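PDB 3RAG: VWFA domain-containing protein, which is of unknown function but has a von Willebrand factor type A fold and binds a sodium ion at its probable metal-ion-dependent adhesion site. Local coordinates for residues L14-G19 with N42-V47. Residues are numbered along the deposited sequence; the frame is centred on the assembly and turned at random.
Sequences LVITDG and NVIGIV. With NA (sodium ion), chain C.
Val15 uses both its backbone N and O across the contact: N donates to Asn42 O (2.9 Å, 176° at the hydrogen) and O accepts from Ile44 N. Thr17 N donates a hydrogen bond to Ile44 O, and a weak one runs from Ile46 N to Thr17 O. These parallel neighbours are joined through helix 27-36 as a beta-alpha-beta unit of the Rossmann-like vWA fold.

Ile46 runs outward from CB, 3.8 Å from Thr17 O. Chi1 of -55° sets CG1 beside its own N, the donor to Thr17 O, and so 3.5 Å from that oxygen; CD1 ends 4.0 Å from Ile16 CG2. Helix 79-106 packs over Leu14 and Ile44 on the face they share with Ile16. On the face of Val15 and Val43, Thr17 CG2, between N and the carbonyl carbon, meets Val43 CG1 at 4.0 Å, while OG1, anti to N, hydrogen-bonds Asp142.

Asp142, Ser144 and Ser146 form the DxSxS motif of a MIDAS site; Asp142 also accepts from Asp18 N. The largely apolar pair thus continues, past strand 10-17, into Asp18: OD1 binds sodium at 2.4 Å, alongside both serines and two waters, and OD2's salt bridge to Lys150 would probably offset its charge.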
loop_
_atom_site.group_PDB
_atom_site.type_symbol
_atom_site.label_atom_id
_atom_site.label_comp_id
_atom_site.label_asym_id
_atom_site.label_seq_id
_atom_site.Cartn_x
_atom_site.Cartn_y
_atom_site.Cartn_z
ATOM N N LEU A 14 0.317 0.531 -2.040
ATOM C CA LEU A 14 -0.316 -0.742 -2.374
ATOM C C LEU A 14 -0.370 -0.862 -3.892
ATOM O O LEU A 14 -1.065 -0.106 -4.559
ATOM C CB LEU A 14 -1.742 -0.796 -1.796
ATOM C CG LEU A 14 -2.569 -1.981 -2.301
ATOM C CD1 LEU A 14 -1.954 -3.298 -1.820
ATOM C CD2 LEU A 14 -4.017 -1.859 -1.806
ATOM N N VAL A 15 0.363 -1.817 -4.451
ATOM C CA VAL A 15 0.374 -1.986 -5.897
ATOM C C VAL A 15 -0.608 -3.102 -6.249
ATOM O O VAL A 15 -0.524 -4.190 -5.680
ATOM C CB VAL A 15 1.770 -2.403 -6.376
ATOM C CG1 VAL A 15 1.765 -2.617 -7.899
ATOM C CG2 VAL A 15 2.806 -1.326 -5.963
ATOM N N ILE A 16 -1.506 -2.838 -7.194
ATOM C CA ILE A 16 -2.450 -3.848 -7.675
ATOM C C ILE A 16 -2.177 -4.068 -9.162
ATOM O O ILE A 16 -2.263 -3.121 -9.968
ATOM C CB ILE A 16 -3.917 -3.428 -7.425
ATOM C CG1 ILE A 16 -4.133 -3.198 -5.913
ATOM C CG2 ILE A 16 -4.858 -4.502 -7.970
ATOM C CD1 ILE A 16 -5.540 -2.704 -5.525
ATOM N N THR A 17 -1.849 -5.298 -9.545
ATOM C CA THR A 17 -1.244 -5.494 -10.855
ATOM C C THR A 17 -1.585 -6.866 -11.415
ATOM O O THR A 17 -1.892 -7.788 -10.651
ATOM C CB THR A 17 0.317 -5.309 -10.733
ATOM O OG1 THR A 17 0.934 -5.374 -12.016
ATOM C CG2 THR A 17 0.940 -6.424 -9.828
ATOM N N ASP A 18 -1.537 -7.016 -12.737
ATOM C CA ASP A 18 -1.729 -8.352 -13.325
ATOM C C ASP A 18 -0.490 -8.925 -14.010
ATOM O O ASP A 18 -0.595 -9.799 -14.885
ATOM C CB ASP A 18 -2.979 -8.431 -14.232
ATOM C CG ASP A 18 -2.801 -7.702 -15.544
ATOM O OD1 ASP A 18 -1.850 -6.904 -15.646
ATOM O OD2 ASP A 18 -3.634 -7.885 -16.458
ATOM N N GLY A 19 0.692 -8.453 -13.613
ATOM C CA GLY A 19 1.908 -9.104 -14.071
ATOM C C GLY A 19 3.146 -8.241 -13.944
ATOM O O GLY A 19 3.039 -7.022 -13.832
ATOM N N ASN A 42 3.181 -3.052 -0.398
ATOM C CA ASN A 42 2.425 -4.303 -0.512
ATOM C C ASN A 42 2.020 -4.513 -1.971
ATOM O O ASN A 42 1.840 -3.536 -2.718
ATOM C CB ASN A 42 1.144 -4.218 0.326
ATOM C CG ASN A 42 1.413 -4.180 1.827
ATOM O OD1 ASN A 42 0.726 -3.475 2.598
ATOM N ND2 ASN A 42 2.393 -4.918 2.242
ATOM N N VAL A 43 1.917 -5.764 -2.404
ATOM C CA VAL A 43 1.551 -6.032 -3.800
ATOM C C VAL A 43 0.452 -7.085 -3.858
ATOM O O VAL A 43 0.571 -8.164 -3.260
ATOM C CB VAL A 43 2.750 -6.559 -4.610
ATOM C CG1 VAL A 43 2.358 -6.696 -6.113
ATOM C CG2 VAL A 43 3.981 -5.640 -4.431
ATOM N N ILE A 44 -0.600 -6.767 -4.597
ATOM C CA ILE A 44 -1.604 -7.768 -4.938
ATOM C C ILE A 44 -1.462 -8.117 -6.411
ATOM O O ILE A 44 -1.591 -7.249 -7.292
ATOM C CB ILE A 44 -3.032 -7.247 -4.678
ATOM C CG1 ILE A 44 -3.251 -7.055 -3.172
ATOM C CG2 ILE A 44 -4.070 -8.192 -5.296
ATOM C CD1 ILE A 44 -4.600 -6.376 -2.800
ATOM N N GLY A 45 -1.200 -9.394 -6.682
ATOM C CA GLY A 45 -1.169 -9.891 -8.057
ATOM C C GLY A 45 -2.540 -10.510 -8.343
ATOM O O GLY A 45 -3.147 -11.109 -7.466
ATOM N N ILE A 46 -3.034 -10.351 -9.562
ATOM C CA ILE A 46 -4.372 -10.827 -9.889
ATOM C C ILE A 46 -4.313 -12.092 -10.734
ATOM O O ILE A 46 -3.628 -12.142 -11.761
ATOM C CB ILE A 46 -5.177 -9.740 -10.661
ATOM C CG1 ILE A 46 -5.227 -8.420 -9.870
ATOM C CG2 ILE A 46 -6.592 -10.249 -10.944
ATOM C CD1 ILE A 46 -5.821 -7.245 -10.697
ATOM N N VAL A 47 -5.019 -13.133 -10.293
ATOM C CA VAL A 47 -5.206 -14.327 -11.113
ATOM C C VAL A 47 -6.302 -14.038 -12.169
ATOM O O VAL A 47 -7.465 -13.829 -11.816
ATOM C CB VAL A 47 -5.668 -15.515 -10.271
ATOM C CG1 VAL A 47 -5.852 -16.786 -11.145
ATOM C CG2 VAL A 47 -4.699 -15.779 -9.087
HETATM NA NA NA C . -0.482 -6.482 -17.610
HETATM O O HOH W 1 1.061 -5.611 -15.844
HETATM O O HOH W 2 1.769 -7.884 -18.660
#